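Side-chain contacts in CSP3 (Bacillus subtilis, PDB 5FIG), which probably stores copper in the bacterial cytosol, binding many Cu(I) ions per molecule and so protecting the cell against copper toxicity: residues I9-D14 with C96-E101; I13-A18 with R43-I48; K54-D59 with E65-C70. All blocks are in the same frame, centred on the assembly; numbering follows the deposited sequence.

Contact 1 (I9-D14 with C96-E101)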
ATOM      1  N   ILE B   9     -15.722   6.535   2.545  1.00 13.90           N
ATOM      2  CA  ILE B   9     -14.946   5.381   3.032  1.00 13.63           C
ATOM      3  C   ILE B   9     -15.630   4.082   2.693  1.00 13.89           C
ATOM      4  O   ILE B   9     -15.019   3.153   2.197  1.00 13.39           O
ATOM      5  CB  ILE B   9     -14.592   5.509   4.520  1.00 14.07           C
ATOM      6  CG1 ILE B   9     -13.560   6.631   4.712  1.00 14.02           C
ATOM      7  CG2 ILE B   9     -14.060   4.187   5.088  1.00 14.22           C
ATOM      8  CD1 ILE B   9     -13.456   7.155   6.132  1.00 15.14           C
ATOM      9  N   GLU B  10     -16.903   3.985   3.016  1.00 15.10           N
ATOM     10  CA  GLU B  10     -17.634   2.773   2.698  1.00 16.23           C
ATOM     11  C   GLU B  10     -17.652   2.428   1.245  1.00 14.88           C
ATOM     12  O   GLU B  10     -17.566   1.271   0.897  1.00 14.39           O
ATOM     13  CB  GLU B  10     -19.070   2.902   3.173  1.00 18.85           C
ATOM     14  CG  GLU B  10     -19.900   1.633   3.236  1.00 21.66           C
ATOM     15  CD  GLU B  10     -19.363   0.605   4.201  1.00 24.33           C
ATOM     16  OE1 GLU B  10     -18.365   0.890   4.916  1.00 26.80           O
ATOM     17  OE2 GLU B  10     -19.973  -0.475   4.323  1.00 29.39           O
ATOM     18  N   ALA B  11     -17.884   3.428   0.413  1.00 14.21           N
ATOM     19  CA  ALA B  11     -17.840   3.200  -1.042  1.00 13.75           C
ATOM     20  C   ALA B  11     -16.485   2.748  -1.545  1.00 12.81           C
ATOM     21  O   ALA B  11     -16.402   1.868  -2.407  1.00 12.64           O
ATOM     22  CB  ALA B  11     -18.283   4.419  -1.783  1.00 13.90           C
ATOM     23  N   CYS B  12     -15.414   3.312  -0.988  1.00 12.65           N
ATOM     24  CA  CYS B  12     -14.059   2.880  -1.335  1.00 12.48           C
ATOM     25  C   CYS B  12     -13.804   1.434  -0.882  1.00 12.49           C
ATOM     26  O   CYS B  12     -13.218   0.613  -1.633  1.00 12.04           O
ATOM     27  CB  CYS B  12     -12.994   3.785  -0.698  1.00 12.76           C
ATOM     28  SG  CYS B  12     -12.901   5.418  -1.439  1.00 14.11           S
ATOM     29  N   ILE B  13     -14.245   1.111   0.313  1.00 12.86           N
ATOM     30  CA  ILE B  13     -14.072  -0.278   0.843  1.00 13.46           C
ATOM     31  C   ILE B  13     -14.834  -1.262  -0.082  1.00 13.93           C
ATOM     32  O   ILE B  13     -14.369  -2.328  -0.415  1.00 13.55           O
ATOM     33  CB  ILE B  13     -14.529  -0.357   2.308  1.00 14.53           C
ATOM     34  CG1 ILE B  13     -13.536   0.413   3.195  1.00 14.54           C
ATOM     35  CG2 ILE B  13     -14.693  -1.802   2.752  1.00 15.35           C
ATOM     36  CD1 ILE B  13     -14.041   0.704   4.569  1.00 15.36           C
ATOM     37  N   ASP B  14     -16.088  -0.895  -0.453  1.00 14.66           N
ATOM     38  CA  ASP B  14     -16.871  -1.734  -1.346  1.00 15.90           C
ATOM     39  C   ASP B  14     -16.243  -1.900  -2.716  1.00 15.38           C
ATOM     40  O   ASP B  14     -16.371  -2.940  -3.369  1.00 15.41           O
ATOM     41  CB  ASP B  14     -18.328  -1.177  -1.473  1.00 17.72           C
ATOM     42  CG  ASP B  14     -19.146  -1.315  -0.202  1.00 20.18           C
ATOM     43  OD1 ASP B  14     -18.765  -2.031   0.713  1.00 21.71           O
ATOM     44  OD2 ASP B  14     -20.211  -0.692  -0.054  1.00 21.67           O
ATOM     45  N   CYS B  96     -17.372   0.711  -8.884  1.00 15.03           N
ATOM     46  CA  CYS B  96     -16.425   1.751  -9.307  1.00 14.95           C
ATOM     47  C   CYS B  96     -17.096   3.091  -9.545  1.00 15.11           C
ATOM     48  O   CYS B  96     -16.597   4.128  -9.111  1.00 14.18           O
ATOM     49  CB  CYS B  96     -15.677   1.304 -10.566  1.00 15.76           C
ATOM     50  SG  CYS B  96     -14.420   0.077 -10.309  1.00 16.73           S
ATOM     51  N   PHE B  97     -18.219   3.073 -10.219  1.00 16.28           N
ATOM     52  CA  PHE B  97     -18.889   4.322 -10.509  1.00 17.27           C
ATOM     53  C   PHE B  97     -19.450   4.969  -9.249  1.00 16.60           C
ATOM     54  O   PHE B  97     -19.424   6.180  -9.107  1.00 16.77           O
ATOM     55  CB  PHE B  97     -19.927   4.134 -11.598  1.00 19.26           C
ATOM     56  CG  PHE B  97     -19.334   3.788 -12.950  1.00 20.55           C
ATOM     57  CD1 PHE B  97     -18.367   4.583 -13.540  1.00 21.00           C
ATOM     58  CD2 PHE B  97     -19.851   2.706 -13.684  1.00 22.10           C
ATOM     59  CE1 PHE B  97     -17.867   4.278 -14.807  1.00 22.07           C
ATOM     60  CE2 PHE B  97     -19.343   2.388 -14.945  1.00 23.38           C
ATOM     61  CZ  PHE B  97     -18.351   3.162 -15.496  1.00 23.18           C
ATOM     62  N   THR B  98     -19.950   4.149  -8.329  1.00 16.11           N
ATOM     63  CA  THR B  98     -20.407   4.669  -7.066  1.00 15.96           C
ATOM     64  C   THR B  98     -19.291   5.330  -6.300  1.00 14.96           C
ATOM     65  O   THR B  98     -19.467   6.365  -5.682  1.00 14.95           O
ATOM     66  CB  THR B  98     -21.061   3.523  -6.248  1.00 16.16           C
ATOM     67  OG1 THR B  98     -22.244   3.137  -6.941  1.00 17.43           O
ATOM     68  CG2 THR B  98     -21.384   3.981  -4.830  1.00 16.26           C
ATOM     69  N   CYS B  99     -18.153   4.644  -6.259  1.00 14.33           N
ATOM     70  CA  CYS B  99     -17.010   5.159  -5.563  1.00 14.02           C
ATOM     71  C   CYS B  99     -16.530   6.474  -6.214  1.00 14.20           C
ATOM     72  O   CYS B  99     -16.252   7.413  -5.491  1.00 13.90           O
ATOM     73  CB  CYS B  99     -15.916   4.118  -5.532  1.00 13.90           C
ATOM     74  SG  CYS B  99     -14.529   4.634  -4.529  1.00 14.77           S
ATOM     75  N   ALA B 100     -16.493   6.534  -7.536  1.00 14.54           N
ATOM     76  CA  ALA B 100     -16.087   7.760  -8.196  1.00 15.56           C
ATOM     77  C   ALA B 100     -16.952   8.947  -7.852  1.00 16.60           C
ATOM     78  O   ALA B 100     -16.445   9.993  -7.513  1.00 16.92           O
ATOM     79  CB  ALA B 100     -16.064   7.571  -9.696  1.00 16.37           C
ATOM     80  N   GLU B 101     -18.275   8.742  -7.820  1.00 17.74           N
ATOM     81  CA  GLU B 101     -19.142   9.791  -7.419  1.00 19.36           C
ATOM     82  C   GLU B 101     -18.981  10.253  -5.979  1.00 18.43           C
ATOM     83  O   GLU B 101     -18.946  11.428  -5.697  1.00 18.81           O
ATOM     84  CB  GLU B 101     -20.576   9.361  -7.705  1.00 22.02           C
ATOM     85  CG  GLU B 101     -21.599  10.418  -7.350  1.00 25.57           C
ATOM     86  CD  GLU B 101     -21.845  11.443  -8.473  1.00 28.50           C
ATOM     87  OE1 GLU B 101     -21.211  11.510  -9.535  1.00 31.64           O
ATOM     88  OE2 GLU B 101     -22.668  12.291  -8.269  1.00 33.16           O
TER
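Different chi1 settings bring the sulfurs of Cys-12 and Cys-99 together. In Cys-99 the CB points toward segment 9-14, and the SG, anti to the backbone N (chi1 -174°), ends beside the Cys-12 sulfur. In Cys-12 the CB leaves the interface, and it is the swing of SG to a position beside the backbone N (chi1 -71°) that returns the sulfur to it. The two segments belong to the first and last helices of an antiparallel four-helix bundle; the axes of the two short segments approach to 8.6 Å with N-to-C directions 152° apart. Small side chains make this spacing possible. Ala-11 and Cys-99 have the nearest CA atoms across the interface, 5.0 Å apart, and the Ala-11 CB lies 4.1 Å from the Cys-99 CA, so a methyl group rests almost directly on the opposing backbone. The CB of Cys-99 in turn sits 3.9 Å from the Ala-11 O, a van der Waals contact with that carbonyl oxygen. At the exposed margin the Thr-98 CG2 touches the Ala-11 CB more loosely, while Thr-98 OG1 is hydrogen-bonded to Lys-94 O within its own helix. No hydrogen bond crosses between the segments. Toward the bundle interior, Cys-99 also packs on Cys-74, and Cys-12 on Cys-103, which makes this pair part of a thiol-lined core, captured here in the apo protein. The Cys-12 SG and Cys-99 SG are 3.6 Å apart, far longer than a disulfide bond, and the Cys-99 SG lies 3.7 Å from the Cys-12 CA.

Contact 2 (I13-A18 with R43-I48)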
ATOM      1  N   ILE B  13     -14.245   1.111   0.313  1.00 12.86           N
ATOM      2  CA  ILE B  13     -14.072  -0.278   0.843  1.00 13.46           C
ATOM      3  C   ILE B  13     -14.834  -1.262  -0.082  1.00 13.93           C
ATOM      4  O   ILE B  13     -14.369  -2.328  -0.415  1.00 13.55           O
ATOM      5  CB  ILE B  13     -14.529  -0.357   2.308  1.00 14.53           C
ATOM      6  CG1 ILE B  13     -13.536   0.413   3.195  1.00 14.54           C
ATOM      7  CG2 ILE B  13     -14.693  -1.802   2.752  1.00 15.35           C
ATOM      8  CD1 ILE B  13     -14.041   0.704   4.569  1.00 15.36           C
ATOM      9  N   ASP B  14     -16.088  -0.895  -0.453  1.00 14.66           N
ATOM     10  CA  ASP B  14     -16.871  -1.734  -1.346  1.00 15.90           C
ATOM     11  C   ASP B  14     -16.243  -1.900  -2.716  1.00 15.38           C
ATOM     12  O   ASP B  14     -16.371  -2.940  -3.369  1.00 15.41           O
ATOM     13  CB  ASP B  14     -18.328  -1.177  -1.473  1.00 17.72           C
ATOM     14  CG  ASP B  14     -19.146  -1.315  -0.202  1.00 20.18           C
ATOM     15  OD1 ASP B  14     -18.765  -2.031   0.713  1.00 21.71           O
ATOM     16  OD2 ASP B  14     -20.211  -0.692  -0.054  1.00 21.67           O
ATOM     17  N   CYS B  15     -15.631  -0.826  -3.211  1.00 14.81           N
ATOM     18  CA  CYS B  15     -15.008  -0.853  -4.506  1.00 15.01           C
ATOM     19  C   CYS B  15     -13.761  -1.778  -4.464  1.00 14.93           C
ATOM     20  O   CYS B  15     -13.510  -2.530  -5.386  1.00 14.98           O
ATOM     21  CB  CYS B  15     -14.688   0.551  -4.947  1.00 14.97           C
ATOM     22  SG  CYS B  15     -14.042   0.643  -6.616  1.00 16.12           S
ATOM     23  N   MET B  16     -12.967  -1.647  -3.418  1.00 15.11           N
ATOM     24  CA  MET B  16     -11.809  -2.538  -3.198  0.50 15.78           C
ATOM     25  C   MET B  16     -12.226  -3.970  -3.240  1.00 16.18           C
ATOM     26  O   MET B  16     -11.591  -4.786  -3.883  1.00 16.29           O
ATOM     27  CB  MET B  16     -11.166  -2.237  -1.875  0.50 17.01           C
ATOM     28  CG  MET B  16      -9.780  -2.679  -1.594  0.50 18.66           C
ATOM     29  SD  MET B  16      -9.536  -2.275   0.143  0.50 21.22           S
ATOM     30  CE  MET B  16      -8.196  -3.395   0.440  0.50 21.49           C
ATOM     31  N   LYS B  17     -13.282  -4.287  -2.493  1.00 15.45           N
ATOM     32  CA  LYS B  17     -13.775  -5.633  -2.475  1.00 16.23           C
ATOM     33  C   LYS B  17     -14.101  -6.091  -3.894  1.00 15.82           C
ATOM     34  O   LYS B  17     -13.771  -7.171  -4.309  1.00 16.02           O
ATOM     35  CB  LYS B  17     -15.017  -5.715  -1.577  1.00 17.35           C
ATOM     36  CG  LYS B  17     -15.647  -7.075  -1.504  1.00 19.69           C
ATOM     37  CD  LYS B  17     -16.843  -7.073  -0.559  1.00 21.19           C
ATOM     38  CE  LYS B  17     -17.442  -8.463  -0.525  1.00 23.51           C
ATOM     39  NZ  LYS B  17     -18.717  -8.563   0.242  1.00 25.25           N
ATOM     40  N   ALA B  18     -14.890  -5.291  -4.594  1.00 14.91           N
ATOM     41  CA  ALA B  18     -15.345  -5.695  -5.932  1.00 15.46           C
ATOM     42  C   ALA B  18     -14.215  -5.848  -6.936  1.00 15.32           C
ATOM     43  O   ALA B  18     -14.186  -6.787  -7.718  1.00 16.09           O
ATOM     44  CB  ALA B  18     -16.391  -4.685  -6.454  1.00 15.22           C
ATOM     45  N   ARG B  43      -6.313  -3.990 -10.203  1.00 16.89           N
ATOM     46  CA  ARG B  43      -5.198  -3.851  -9.267  1.00 16.86           C
ATOM     47  C   ARG B  43      -4.975  -2.386  -8.873  1.00 16.42           C
ATOM     48  O   ARG B  43      -4.904  -2.048  -7.682  1.00 15.19           O
ATOM     49  CB  ARG B  43      -3.919  -4.453  -9.839  1.00 18.18           C
ATOM     50  CG  ARG B  43      -2.704  -4.232  -8.971  1.00 18.14           C
ATOM     51  CD  ARG B  43      -1.435  -4.667  -9.630  1.00 19.84           C
ATOM     52  NE  ARG B  43      -0.286  -4.545  -8.749  1.00 20.10           N
ATOM     53  CZ  ARG B  43       0.971  -4.740  -9.108  1.00 21.73           C
ATOM     54  NH1 ARG B  43       1.286  -5.132 -10.337  1.00 23.04           N
ATOM     55  NH2 ARG B  43       1.914  -4.584  -8.203  1.00 22.19           N
ATOM     56  N   GLU B  44      -4.941  -1.506  -9.879  1.00 17.47           N
ATOM     57  CA  GLU B  44      -4.698  -0.098  -9.625  1.00 18.36           C
ATOM     58  C   GLU B  44      -5.803   0.534  -8.786  1.00 16.36           C
ATOM     59  O   GLU B  44      -5.556   1.360  -7.872  1.00 15.67           O
ATOM     60  CB  GLU B  44      -4.543   0.640 -11.012  1.00 20.81           C
ATOM     61  CG  GLU B  44      -3.239   0.273 -11.657  1.00 24.82           C
ATOM     62  CD  GLU B  44      -2.916   1.259 -12.761  1.00 27.94           C
ATOM     63  OE1 GLU B  44      -3.301   2.433 -12.644  1.00 31.85           O
ATOM     64  OE2 GLU B  44      -2.330   0.835 -13.782  1.00 31.98           O
ATOM     65  N   CYS B  45      -7.051   0.147  -9.099  1.00 15.98           N
ATOM     66  CA  CYS B  45      -8.216   0.766  -8.454  1.00 15.35           C
ATOM     67  C   CYS B  45      -8.349   0.292  -7.000  1.00 14.91           C
ATOM     68  O   CYS B  45      -8.481   1.115  -6.091  1.00 14.06           O
ATOM     69  CB  CYS B  45      -9.446   0.420  -9.245  1.00 15.96           C
ATOM     70  SG  CYS B  45     -10.910   1.263  -8.628  1.00 16.64           S
ATOM     71  N   ALA B  46      -8.148  -0.992  -6.783  1.00 15.32           N
ATOM     72  CA  ALA B  46      -8.137  -1.518  -5.384  1.00 15.55           C
ATOM     73  C   ALA B  46      -7.063  -0.840  -4.534  1.00 15.92           C
ATOM     74  O   ALA B  46      -7.286  -0.448  -3.365  1.00 15.64           O
ATOM     75  CB  ALA B  46      -7.900  -2.994  -5.368  1.00 16.39           C
ATOM     76  N   ASP B  47      -5.889  -0.647  -5.126  1.00 16.74           N
ATOM     77  CA  ASP B  47      -4.792   0.003  -4.406  1.00 17.42           C
ATOM     78  C   ASP B  47      -5.079   1.461  -4.054  1.00 16.30           C
ATOM     79  O   ASP B  47      -4.799   1.932  -2.931  1.00 15.52           O
ATOM     80  CB  ASP B  47      -3.454  -0.128  -5.179  1.00 19.68           C
ATOM     81  CG  ASP B  47      -2.936  -1.577  -5.281  1.00 22.24           C
ATOM     82  OD1 ASP B  47      -3.460  -2.537  -4.645  1.00 23.84           O
ATOM     83  OD2 ASP B  47      -1.900  -1.759  -5.962  1.00 25.61           O
ATOM     84  N   ILE B  48      -5.592   2.232  -5.012  1.00 15.14           N
ATOM     85  CA  ILE B  48      -5.871   3.636  -4.740  1.00 14.63           C
ATOM     86  C   ILE B  48      -7.031   3.797  -3.773  1.00 13.33           C
ATOM     87  O   ILE B  48      -7.075   4.775  -3.029  1.00 12.89           O
ATOM     88  CB  ILE B  48      -6.086   4.484  -6.037  1.00 15.26           C
ATOM     89  CG1 ILE B  48      -6.084   5.996  -5.800  1.00 15.81           C
ATOM     90  CG2 ILE B  48      -7.396   4.187  -6.737  1.00 14.93           C
ATOM     91  CD1 ILE B  48      -4.738   6.561  -5.408  1.00 17.10           C
TER
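Helix segments 13-18 and 43-48 run in broadly opposed directions and pass so close at Met-16 and Ala-46 that their CA atoms are only 4.4 Å apart. At that point there is little room for side chains to interleave between the backbones, and the contacts form on the flanks. On one flank the Cys-15 SG meets the Cys-45 SG at 3.8 Å. With both sulfurs anti to the backbone N (chi1 -175° and -174°), each thiol extends beside its own carbonyl carbon, and the two sulfurs meet. This separation is a packing distance, with no covalent link between the sulfurs. On the other flank, in the conformer described, the Met-16 CG lies 3.8 Å from the Ala-46 O and 4.2 Å from the Ala-46 CB, its methylene lying against the opposing helix. Because two conformers were modelled for Met-16, these contacts are less certain than the sulfur pair. The segments come from the first two helices of the four-helix bundle, joined antiparallel, and the two flanks face different surroundings. The cysteine flank turns into the bundle, where Cys-15 packs on Cys-74 and Cys-96, and Cys-45 on Cys-19, Cys-74 and Cys-96; such a cluster of thiols from all four helices is consistent with a store for Cu(I). The methionine flank turns to the tetramer, and Met-16 packs on Val-53 of the second subunit. Nearby on helix 36-57, Asp-47 divides its carboxylate between neighbours: OD1 forms a salt bridge with Lys-54 of the second subunit and OD2 one with Lys-54 of the fourth, while the Arg-43 guanidinium makes a cation-pi contact with Phe-23 of the third.

Contact 3 (K54-D59 with E65-C70); sequences KAMQTD and EICALC
Met-56 bends around the thiol of Cys-67, laying the outer part of its side chain against that one sulfur. The Cys-67 SG is 4.0 Å from the Met-56 SD, 4.1 Å from its CG and 4.2 Å from its CE, so three consecutive atoms share the contact. A turn at chi3 (-89°) brings CE round to the sulfur as well. Alongside, the Ile-66 CD1 reaches across to the Ala-55 CB at 3.8 Å, a methyl-to-methyl contact. The pairs join the end of helix 36-57 to the start of helix 63-81, across the short connection between the second and third helices of the bundle. A Schellman motif ends helix 36-57: Ser-60 N bonds to Ala-55 O, Asp-59 N more weakly to Met-56 O, and Asp-59 has positive phi. The Lys-54 O receives Thr-58 N and Thr-58 OG1 from opposite faces of its plane, the hydroxyl at 2.8 Å. Since no hydrogen bond passes between the segments, the direct contact between them is one of dispersion and shape among buried methyl, thioether and thiol groups.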
ATOM      1  N   LYS B  54      -7.171   5.393   3.785  1.00 12.43           N
ATOM      2  CA  LYS B  54      -6.167   5.831   4.740  1.00 13.55           C
ATOM      3  C   LYS B  54      -6.114   7.357   4.848  1.00 13.38           C
ATOM      4  O   LYS B  54      -5.998   7.886   5.950  1.00 14.03           O
ATOM      5  CB  LYS B  54      -4.823   5.244   4.347  1.00 14.58           C
ATOM      6  CG  LYS B  54      -3.741   5.527   5.333  1.00 16.58           C
ATOM      7  CD  LYS B  54      -2.361   5.172   4.840  1.00 18.00           C
ATOM      8  CE  LYS B  54      -2.273   3.957   3.928  1.00 18.46           C
ATOM      9  NZ  LYS B  54      -0.849   3.545   3.764  1.00 20.24           N
ATOM     10  N   ALA B  55      -6.128   8.053   3.702  1.00 12.60           N
ATOM     11  CA  ALA B  55      -6.065   9.497   3.685  1.00 13.00           C
ATOM     12  C   ALA B  55      -7.223  10.140   4.423  1.00 13.34           C
ATOM     13  O   ALA B  55      -7.039  11.040   5.247  1.00 14.13           O
ATOM     14  CB  ALA B  55      -6.031  10.027   2.261  1.00 12.63           C
ATOM     15  N   MET B  56      -8.418   9.605   4.196  1.00 12.89           N
ATOM     16  CA  MET B  56      -9.592  10.105   4.917  1.00 13.68           C
ATOM     17  C   MET B  56      -9.552   9.814   6.407  1.00 14.51           C
ATOM     18  O   MET B  56      -9.875  10.694   7.256  1.00 15.68           O
ATOM     19  CB  MET B  56     -10.882   9.570   4.315  1.00 13.49           C
ATOM     20  CG  MET B  56     -11.130  10.110   2.943  1.00 13.36           C
ATOM     21  SD  MET B  56     -12.692   9.514   2.209  1.00 13.53           S
ATOM     22  CE  MET B  56     -12.188   8.032   1.405  1.00 12.46           C
ATOM     23  N   GLN B  57      -9.115   8.620   6.769  1.00 14.11           N
ATOM     24  CA  GLN B  57      -9.089   8.247   8.175  1.00 15.09           C
ATOM     25  C   GLN B  57      -8.021   8.978   8.983  1.00 16.12           C
ATOM     26  O   GLN B  57      -8.159   9.116  10.186  1.00 17.30           O
ATOM     27  CB  GLN B  57      -8.905   6.740   8.316  1.00 14.93           C
ATOM     28  CG  GLN B  57     -10.139   5.940   7.829  1.00 14.53           C
ATOM     29  CD  GLN B  57      -9.961   4.418   7.947  1.00 14.62           C
ATOM     30  OE1 GLN B  57      -8.855   3.893   7.956  1.00 14.85           O
ATOM     31  NE2 GLN B  57     -11.091   3.715   7.992  1.00 15.12           N
ATOM     32  N   THR B  58      -6.928   9.356   8.330  1.00 15.81           N
ATOM     33  CA  THR B  58      -5.852  10.031   8.989  1.00 17.07           C
ATOM     34  C   THR B  58      -5.909  11.542   8.819  1.00 17.99           C
ATOM     35  O   THR B  58      -5.013  12.230   9.302  1.00 19.11           O
ATOM     36  CB  THR B  58      -4.470   9.552   8.485  1.00 16.79           C
ATOM     37  OG1 THR B  58      -4.350   9.842   7.077  1.00 15.73           O
ATOM     38  CG2 THR B  58      -4.241   8.071   8.746  1.00 16.64           C
ATOM     39  N   ASP B  59      -6.971  12.064   8.204  1.00 17.99           N
ATOM     40  CA  ASP B  59      -7.126  13.506   7.968  1.00 19.33           C
ATOM     41  C   ASP B  59      -5.891  14.100   7.247  1.00 19.57           C
ATOM     42  O   ASP B  59      -5.316  15.105   7.630  1.00 20.71           O
ATOM     43  CB  ASP B  59      -7.390  14.262   9.269  1.00 21.59           C
ATOM     44  CG  ASP B  59      -8.741  13.913   9.902  1.00 22.27           C
ATOM     45  OD1 ASP B  59      -9.616  13.375   9.203  1.00 21.79           O
ATOM     46  OD2 ASP B  59      -8.938  14.194  11.103  1.00 24.72           O
ATOM     47  N   GLU B  65      -7.131  15.755  -2.868  1.00 17.58           N
ATOM     48  CA  GLU B  65      -6.416  15.400  -4.092  1.00 17.64           C
ATOM     49  C   GLU B  65      -6.328  13.903  -4.317  1.00 15.80           C
ATOM     50  O   GLU B  65      -6.491  13.427  -5.435  1.00 15.33           O
ATOM     51  CB  GLU B  65      -5.053  16.132  -4.078  1.00 19.23           C
ATOM     52  CG  GLU B  65      -5.240  17.675  -4.088  1.00 21.58           C
ATOM     53  CD  GLU B  65      -5.353  18.353  -2.700  1.00 22.77           C
ATOM     54  OE1 GLU B  65      -5.572  17.701  -1.640  1.00 22.06           O
ATOM     55  OE2 GLU B  65      -5.217  19.621  -2.683  1.00 26.79           O
ATOM     56  N   ILE B  66      -6.078  13.141  -3.254  1.00 14.89           N
ATOM     57  CA  ILE B  66      -6.102  11.693  -3.295  1.00 13.76           C
ATOM     58  C   ILE B  66      -7.504  11.155  -3.705  1.00 13.01           C
ATOM     59  O   ILE B  66      -7.634  10.295  -4.596  1.00 12.45           O
ATOM     60  CB  ILE B  66      -5.585  11.052  -1.992  1.00 13.48           C
ATOM     61  CG1 ILE B  66      -4.094  11.352  -1.854  1.00 14.50           C
ATOM     62  CG2 ILE B  66      -5.887   9.518  -1.970  1.00 12.62           C
ATOM     63  CD1 ILE B  66      -3.535  11.063  -0.477  1.00 14.99           C
ATOM     64  N   CYS B  67      -8.540  11.704  -3.081  1.00 13.36           N
ATOM     65  CA  CYS B  67      -9.918  11.348  -3.482  1.00 13.21           C
ATOM     66  C   CYS B  67     -10.202  11.683  -4.966  1.00 13.52           C
ATOM     67  O   CYS B  67     -10.831  10.883  -5.677  1.00 12.97           O
ATOM     68  CB  CYS B  67     -10.951  12.020  -2.591  1.00 14.28           C
ATOM     69  SG  CYS B  67     -11.089  11.238  -1.017  1.00 15.08           S
ATOM     70  N   ALA B  68      -9.728  12.828  -5.450  1.00 14.35           N
ATOM     71  CA  ALA B  68      -9.909  13.165  -6.863  1.00 15.31           C
ATOM     72  C   ALA B  68      -9.202  12.114  -7.766  1.00 14.86           C
ATOM     73  O   ALA B  68      -9.752  11.693  -8.791  1.00 14.91           O
ATOM     74  CB  ALA B  68      -9.420  14.562  -7.160  1.00 16.63           C
ATOM     75  N   LEU B  69      -7.985  11.709  -7.383  1.00 14.70           N
ATOM     76  CA  LEU B  69      -7.265  10.665  -8.142  1.00 14.76           C
ATOM     77  C   LEU B  69      -8.002   9.340  -8.114  1.00 13.97           C
ATOM     78  O   LEU B  69      -8.143   8.664  -9.140  1.00 14.23           O
ATOM     79  CB  LEU B  69      -5.809  10.469  -7.601  1.00 14.98           C
ATOM     80  CG  LEU B  69      -5.016   9.323  -8.189  1.00 15.12           C
ATOM     81  CD1 LEU B  69      -4.834   9.510  -9.690  1.00 16.24           C
ATOM     82  CD2 LEU B  69      -3.660   9.264  -7.493  1.00 15.51           C
ATOM     83  N   CYS B  70      -8.502   8.978  -6.939  1.00 13.36           N
ATOM     84  CA  CYS B  70      -9.256   7.784  -6.781  1.00 13.06           C
ATOM     85  C   CYS B  70     -10.469   7.798  -7.721  1.00 13.39           C
ATOM     86  O   CYS B  70     -10.775   6.764  -8.339  1.00 13.27           O
ATOM     87  CB  CYS B  70      -9.640   7.576  -5.311  1.00 12.80           C
ATOM     88  SG  CYS B  70     -10.446   5.994  -4.950  1.00 12.96           S
TER

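The three contacts sample neighbouring helix pairs of a single four-helix bundle. Contacts 1 and 2 share helix 6-27, overlap at Ile-13 and Asp-14, and have centres about 9 Å apart; the CB atoms of Cys-99 and Cys-15 meet between them at 3.8 Å. Contact 3 lies about 12 Å from the centre of contact 1 and 13 Å from that of contact 2, farther toward one end of the bundle. Along the chain contact 2 closes before contact 3 opens, and contact 1, joining first helix to last, encloses contact 3. The Met-56 CE touches the Cys-12 SG at 3.9 Å, so packing is continuous from the bundle end into the cysteine-rich interior.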